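PDB 5Y9D: acyl-coenzyme A oxidase 1 from Yarrowia lipolytica, which oxidises 2,3-saturated acyl-CoAs to (2E)-enoyl-CoAs with FAD, reducing oxygen to hydrogen peroxide in the peroxisomal beta-oxidation of fatty acids. Local coordinates for residues H568-L573 against I604-G609; L364-Y369 against L593-L598. All blocks are in the same frame, centred on the assembly; numbering follows the deposited sequence.

Contact 1. Residues H568-L573 against I604-G609; sequences HTRQHL and IEEDTG
The guanidinium of R570 meets the carboxylate of E606 obliquely, their planes 30° apart. A single salt bridge joins them, R570 NH2 to E606 OE2 at 2.9 Å, so the pairing is one-pronged and lacks the two-pronged side-by-side fit that a coplanar pair can reach. The aromatic ring of Y367 takes part in a cation-pi contact with the same guanidinium, and NE is tied to S603 OG, three residues before E606. One arginine head group is thereby held by an acid, a hydroxyl and a ring.

The reach is a matter of chain shape. R570 leaves its helix with CG anti to the backbone N (chi1 -178°), then bends at chi2 and chi3, while E606 runs extended beyond CG and crosses it at about a right angle. The backbones stay well apart, with R570 CA and I604 CA, the nearest pair, at 10.2 Å. E606 is exposed and poorly ordered, which suggests a mobile surface bridge. D607 may add a weak longer-range attraction, its OD1 lying 5.4 Å from R570 NH2. Its own salt bridge is with R566, so two arginines one turn apart on helix 558-581 pair with two consecutive acids.

D607 also occupies the N-cap position of helix 608-613, although its side chain makes no capping bond. The contact therefore joins helix 558-581 to the junction between helices 589-606 and 608-613. Helix 558-581 also packs, through H568, T569, Q571, H572 and L573, against helices 519-544, 400-437 and 467-486, and T608 touches G609 of the second subunit.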
loop_
_atom_site.group_PDB
_atom_site.type_symbol
_atom_site.label_atom_id
_atom_site.label_comp_id
_atom_site.label_asym_id
_atom_site.label_seq_id
_atom_site.Cartn_x
_atom_site.Cartn_y
_atom_site.Cartn_z
ATOM N N HIS A 568 -18.359 11.591 9.387
ATOM C CA HIS A 568 -18.895 11.424 10.749
ATOM C C HIS A 568 -17.902 10.666 11.626
ATOM O O HIS A 568 -17.713 10.978 12.795
ATOM C CB HIS A 568 -20.224 10.664 10.699
ATOM C CG HIS A 568 -20.585 9.999 11.991
ATOM N ND1 HIS A 568 -21.101 10.688 13.062
ATOM C CD2 HIS A 568 -20.457 8.720 12.396
ATOM C CE1 HIS A 568 -21.302 9.857 14.067
ATOM N NE2 HIS A 568 -20.910 8.660 13.693
ATOM N N THR A 569 -17.289 9.646 11.045
ATOM C CA THR A 569 -16.185 8.957 11.668
ATOM C C THR A 569 -15.068 9.930 11.989
ATOM O O THR A 569 -14.589 9.950 13.145
ATOM C CB THR A 569 -15.612 7.821 10.793
ATOM O OG1 THR A 569 -16.621 6.835 10.550
ATOM C CG2 THR A 569 -14.481 7.149 11.511
ATOM N N ARG A 570 -14.646 10.740 11.005
ATOM C CA ARG A 570 -13.542 11.649 11.293
ATOM C C ARG A 570 -13.910 12.644 12.398
ATOM O O ARG A 570 -13.076 12.933 13.266
ATOM C CB ARG A 570 -13.024 12.376 10.065
ATOM C CG ARG A 570 -11.842 13.294 10.382
ATOM C CD ARG A 570 -10.628 12.501 10.922
ATOM N NE ARG A 570 -9.489 12.746 10.034
ATOM C CZ ARG A 570 -9.010 11.899 9.134
ATOM N NH1 ARG A 570 -9.476 10.671 9.010
ATOM N NH2 ARG A 570 -8.013 12.294 8.362
ATOM N N GLN A 571 -15.162 13.122 12.370
ATOM C CA GLN A 571 -15.726 13.997 13.414
ATOM C C GLN A 571 -15.790 13.290 14.779
ATOM O O GLN A 571 -15.545 13.889 15.819
ATOM C CB GLN A 571 -17.117 14.521 12.965
ATOM C CG GLN A 571 -17.907 15.324 13.993
ATOM C CD GLN A 571 -18.596 14.446 15.022
ATOM O OE1 GLN A 571 -19.004 13.312 14.731
ATOM N NE2 GLN A 571 -18.675 14.930 16.239
ATOM N N HIS A 572 -16.122 12.016 14.782
ATOM C CA HIS A 572 -16.128 11.263 16.017
ATOM C C HIS A 572 -14.747 11.176 16.679
ATOM O O HIS A 572 -14.619 11.271 17.924
ATOM C CB HIS A 572 -16.631 9.859 15.760
ATOM C CG HIS A 572 -17.037 9.133 16.999
ATOM N ND1 HIS A 572 -18.037 9.586 17.826
ATOM C CD2 HIS A 572 -16.610 7.966 17.529
ATOM C CE1 HIS A 572 -18.197 8.742 18.828
ATOM N NE2 HIS A 572 -17.348 7.745 18.667
ATOM N N LEU A 573 -13.713 10.989 15.870
ATOM C CA LEU A 573 -12.382 10.766 16.433
ATOM C C LEU A 573 -11.823 12.051 16.965
ATOM O O LEU A 573 -11.293 12.090 18.087
ATOM C CB LEU A 573 -11.423 10.173 15.422
ATOM C CG LEU A 573 -11.493 8.666 15.243
ATOM C CD1 LEU A 573 -10.493 8.287 14.145
ATOM C CD2 LEU A 573 -11.179 7.899 16.530
ATOM N N ILE A 604 -9.187 19.164 7.970
ATOM C CA ILE A 604 -9.766 20.165 7.070
ATOM C C ILE A 604 -8.982 20.120 5.757
ATOM O O ILE A 604 -9.555 20.113 4.678
ATOM C CB ILE A 604 -9.682 21.612 7.595
ATOM C CG1 ILE A 604 -10.291 21.784 8.984
ATOM C CG2 ILE A 604 -10.345 22.573 6.611
ATOM C CD1 ILE A 604 -11.746 21.446 9.098
ATOM N N GLU A 605 -7.662 20.083 5.871
ATOM C CA GLU A 605 -6.773 20.135 4.709
ATOM C C GLU A 605 -6.912 19.027 3.660
ATOM O O GLU A 605 -6.493 19.228 2.524
ATOM C CB GLU A 605 -5.321 20.126 5.172
ATOM C CG GLU A 605 -4.605 21.446 5.042
ATOM C CD GLU A 605 -3.128 21.318 5.354
ATOM O OE1 GLU A 605 -2.592 20.176 5.412
ATOM O OE2 GLU A 605 -2.497 22.372 5.538
ATOM N N GLU A 606 -7.404 17.849 4.033
ATOM C CA GLU A 606 -7.669 16.806 3.045
ATOM C C GLU A 606 -9.035 17.073 2.421
ATOM O O GLU A 606 -9.223 16.907 1.223
ATOM C CB GLU A 606 -7.672 15.411 3.680
ATOM C CG GLU A 606 -6.392 14.972 4.404
ATOM C CD GLU A 606 -6.437 13.493 4.852
ATOM O OE1 GLU A 606 -5.642 12.687 4.309
ATOM O OE2 GLU A 606 -7.264 13.121 5.736
ATOM N N ASP A 607 -9.982 17.502 3.255
ATOM C CA ASP A 607 -11.385 17.665 2.871
ATOM C C ASP A 607 -11.735 19.141 2.618
ATOM O O ASP A 607 -12.812 19.598 2.994
ATOM C CB ASP A 607 -12.306 17.135 3.986
ATOM C CG ASP A 607 -12.001 15.688 4.393
ATOM O OD1 ASP A 607 -11.055 15.458 5.195
ATOM O OD2 ASP A 607 -12.742 14.779 3.950
ATOM N N THR A 608 -10.835 19.890 1.985
ATOM C CA THR A 608 -11.043 21.332 1.780
ATOM C C THR A 608 -12.305 21.584 0.932
ATOM O O THR A 608 -13.112 22.468 1.243
ATOM C CB THR A 608 -9.759 21.979 1.194
ATOM O OG1 THR A 608 -8.897 22.358 2.277
ATOM C CG2 THR A 608 -10.037 23.197 0.373
ATOM N N GLY A 609 -12.480 20.775 -0.114
ATOM C CA GLY A 609 -13.677 20.818 -0.937
ATOM C C GLY A 609 -14.919 20.831 -0.078
ATOM O O GLY A 609 -15.793 21.682 -0.260
#

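Contact 2. Residues L364-Y369 against L593-L598; sequences LLAYCY and LKLANL
L595 contributes the most buried area here, followed by A366 and then Y369, and its forked end explains how the three fit together. CD1 stands over one face of the Y369 ring, 3.7 Å from the centroid, a CH-pi contact so well centred that the methyl is almost equally far from all six ring carbons. The other branch, CD2, turns to helix 364-369 itself, where it lies 4.1 Å from A366 CB and 4.3 Å from L365 CG. In L595, chi1 (-73°) sets CG anti to the carbonyl carbon, and chi2 (169°) then turns one methyl to the ring and the other to the helix.

A366 marks the place of closest backbone approach. A366 CA lies 5.1 Å from L595 CA, and A366 CB rests 3.2 Å from L595 O, a contact of methyl against carbonyl. Such a small side chain lets the axes of the two short segments come within 8.5 Å while crossing at -104°, nearly perpendicular. Within the same helix, L365 CD1 lies at the edge of the Y369 ring, in its plane, while L595 CD1 covers a face.

Beyond the pair, Y369 meets the F647 ring and F577 of helix 558-581, and its OH makes a weak hydrogen bond to L643 O; L595 also touches V636 of helix 619-637. On helix 355-391, C368 packs against helix 306-334 and L364 against helix 400-437. The crossing thus fastens helix 589-606, of the C-terminal helical region, to the C-alpha1 helices.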
loop_
_atom_site.group_PDB
_atom_site.type_symbol
_atom_site.label_atom_id
_atom_site.label_comp_id
_atom_site.label_asym_id
_atom_site.label_seq_id
_atom_site.Cartn_x
_atom_site.Cartn_y
_atom_site.Cartn_z
ATOM N N LEU A 364 -0.045 12.423 10.849
ATOM C CA LEU A 364 -0.224 10.995 11.049
ATOM C C LEU A 364 0.064 10.605 12.515
ATOM O O LEU A 364 -0.687 9.805 13.109
ATOM C CB LEU A 364 0.626 10.197 10.032
ATOM C CG LEU A 364 0.453 10.586 8.544
ATOM C CD1 LEU A 364 1.395 9.813 7.637
ATOM C CD2 LEU A 364 -0.985 10.442 8.046
ATOM N N LEU A 365 1.082 11.209 13.138
ATOM C CA LEU A 365 1.262 11.010 14.602
ATOM C C LEU A 365 0.014 11.392 15.417
ATOM O O LEU A 365 -0.383 10.696 16.333
ATOM C CB LEU A 365 2.475 11.755 15.157
ATOM C CG LEU A 365 2.713 11.524 16.662
ATOM C CD1 LEU A 365 2.870 10.040 16.998
ATOM C CD2 LEU A 365 3.926 12.292 17.159
ATOM N N ALA A 366 -0.590 12.509 15.074
ATOM C CA ALA A 366 -1.813 12.920 15.740
ATOM C C ALA A 366 -2.974 11.973 15.425
ATOM O O ALA A 366 -3.702 11.558 16.334
ATOM C CB ALA A 366 -2.154 14.336 15.370
ATOM N N TYR A 367 -3.098 11.581 14.169
ATOM C CA TYR A 367 -4.112 10.591 13.757
ATOM C C TYR A 367 -3.992 9.420 14.697
ATOM O O TYR A 367 -4.950 9.033 15.362
ATOM C CB TYR A 367 -3.890 10.108 12.293
ATOM C CG TYR A 367 -5.067 9.462 11.595
ATOM C CD1 TYR A 367 -6.176 9.008 12.296
ATOM C CD2 TYR A 367 -5.069 9.287 10.216
ATOM C CE1 TYR A 367 -7.259 8.428 11.654
ATOM C CE2 TYR A 367 -6.150 8.709 9.563
ATOM C CZ TYR A 367 -7.236 8.268 10.307
ATOM O OH TYR A 367 -8.326 7.673 9.710
ATOM N N CYS A 368 -2.792 8.857 14.748
ATOM C CA CYS A 368 -2.510 7.698 15.574
ATOM C C CYS A 368 -2.961 7.913 17.012
ATOM O O CYS A 368 -3.731 7.108 17.527
ATOM C CB CYS A 368 -1.015 7.366 15.511
ATOM S SG CYS A 368 -0.607 6.033 16.637
ATOM N N TYR A 369 -2.524 8.993 17.670
ATOM C CA TYR A 369 -2.988 9.264 19.080
ATOM C C TYR A 369 -4.508 9.201 19.141
ATOM O O TYR A 369 -5.059 8.640 20.077
ATOM C CB TYR A 369 -2.525 10.644 19.629
ATOM C CG TYR A 369 -1.200 10.674 20.378
ATOM C CD1 TYR A 369 -0.011 10.407 19.739
ATOM C CD2 TYR A 369 -1.144 10.969 21.720
ATOM C CE1 TYR A 369 1.194 10.431 20.417
ATOM C CE2 TYR A 369 0.060 10.976 22.418
ATOM C CZ TYR A 369 1.225 10.739 21.757
ATOM O OH TYR A 369 2.434 10.779 22.431
ATOM N N LEU A 593 -2.821 19.028 23.344
ATOM C CA LEU A 593 -3.665 19.976 22.628
ATOM C C LEU A 593 -3.110 20.269 21.253
ATOM O O LEU A 593 -3.851 20.291 20.268
ATOM C CB LEU A 593 -3.881 21.274 23.406
ATOM C CG LEU A 593 -5.116 21.241 24.320
ATOM C CD1 LEU A 593 -5.201 22.497 25.181
ATOM C CD2 LEU A 593 -6.402 21.045 23.517
ATOM N N LYS A 594 -1.810 20.443 21.162
ATOM C CA LYS A 594 -1.204 20.717 19.853
ATOM C C LYS A 594 -1.476 19.598 18.849
ATOM O O LYS A 594 -1.883 19.863 17.711
ATOM C CB LYS A 594 0.303 20.964 19.976
ATOM C CG LYS A 594 0.616 22.107 20.922
ATOM C CD LYS A 594 1.634 23.088 20.355
ATOM C CE LYS A 594 1.706 24.350 21.204
ATOM N NZ LYS A 594 1.612 25.561 20.346
ATOM N N LEU A 595 -1.278 18.352 19.276
ATOM C CA LEU A 595 -1.585 17.200 18.427
ATOM C C LEU A 595 -3.052 17.206 17.957
ATOM O O LEU A 595 -3.297 17.003 16.778
ATOM C CB LEU A 595 -1.303 15.881 19.166
ATOM C CG LEU A 595 0.145 15.493 19.381
ATOM C CD1 LEU A 595 0.232 14.336 20.346
ATOM C CD2 LEU A 595 0.800 15.148 18.046
ATOM N N ALA A 596 -4.001 17.416 18.885
ATOM C CA ALA A 596 -5.437 17.489 18.538
ATOM C C ALA A 596 -5.733 18.492 17.444
ATOM O O ALA A 596 -6.356 18.141 16.448
ATOM C CB ALA A 596 -6.279 17.845 19.744
ATOM N N ASN A 597 -5.279 19.735 17.614
ATOM C CA ASN A 597 -5.615 20.778 16.652
ATOM C C ASN A 597 -4.946 20.525 15.329
ATOM O O ASN A 597 -5.493 20.869 14.278
ATOM C CB ASN A 597 -5.171 22.146 17.125
ATOM C CG ASN A 597 -5.777 22.533 18.448
ATOM O OD1 ASN A 597 -6.891 22.128 18.786
ATOM N ND2 ASN A 597 -5.030 23.317 19.218
ATOM N N LEU A 598 -3.742 19.969 15.391
ATOM C CA LEU A 598 -3.049 19.555 14.207
ATOM C C LEU A 598 -3.881 18.519 13.441
ATOM O O LEU A 598 -4.119 18.652 12.246
ATOM C CB LEU A 598 -1.690 18.983 14.585
ATOM C CG LEU A 598 -0.896 18.354 13.441
ATOM C CD1 LEU A 598 -0.738 19.315 12.287
ATOM C CD2 LEU A 598 0.459 17.931 13.975
#

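Helix 589-606 serves both contacts, whose centres lie 13 Å apart, and the chemistry changes along it. Contact 2 is core: four buried residues, apolar and aromatic, bring two helices close together. Contact 1 is at the surface, where long charged side chains span a wider gap and bury about a third as much area. One joins a helix of the C-alpha1 range to the C-terminal range, the other links elements within the latter. Y367, already the cation-pi partner of R570, connects them: its side chain leaves the backbone away from 593-598, and L573 CD1 packs 4.1 Å from Y367 CE1. Helices 355-391, 558-581 and 589-606 are thus tied pairwise.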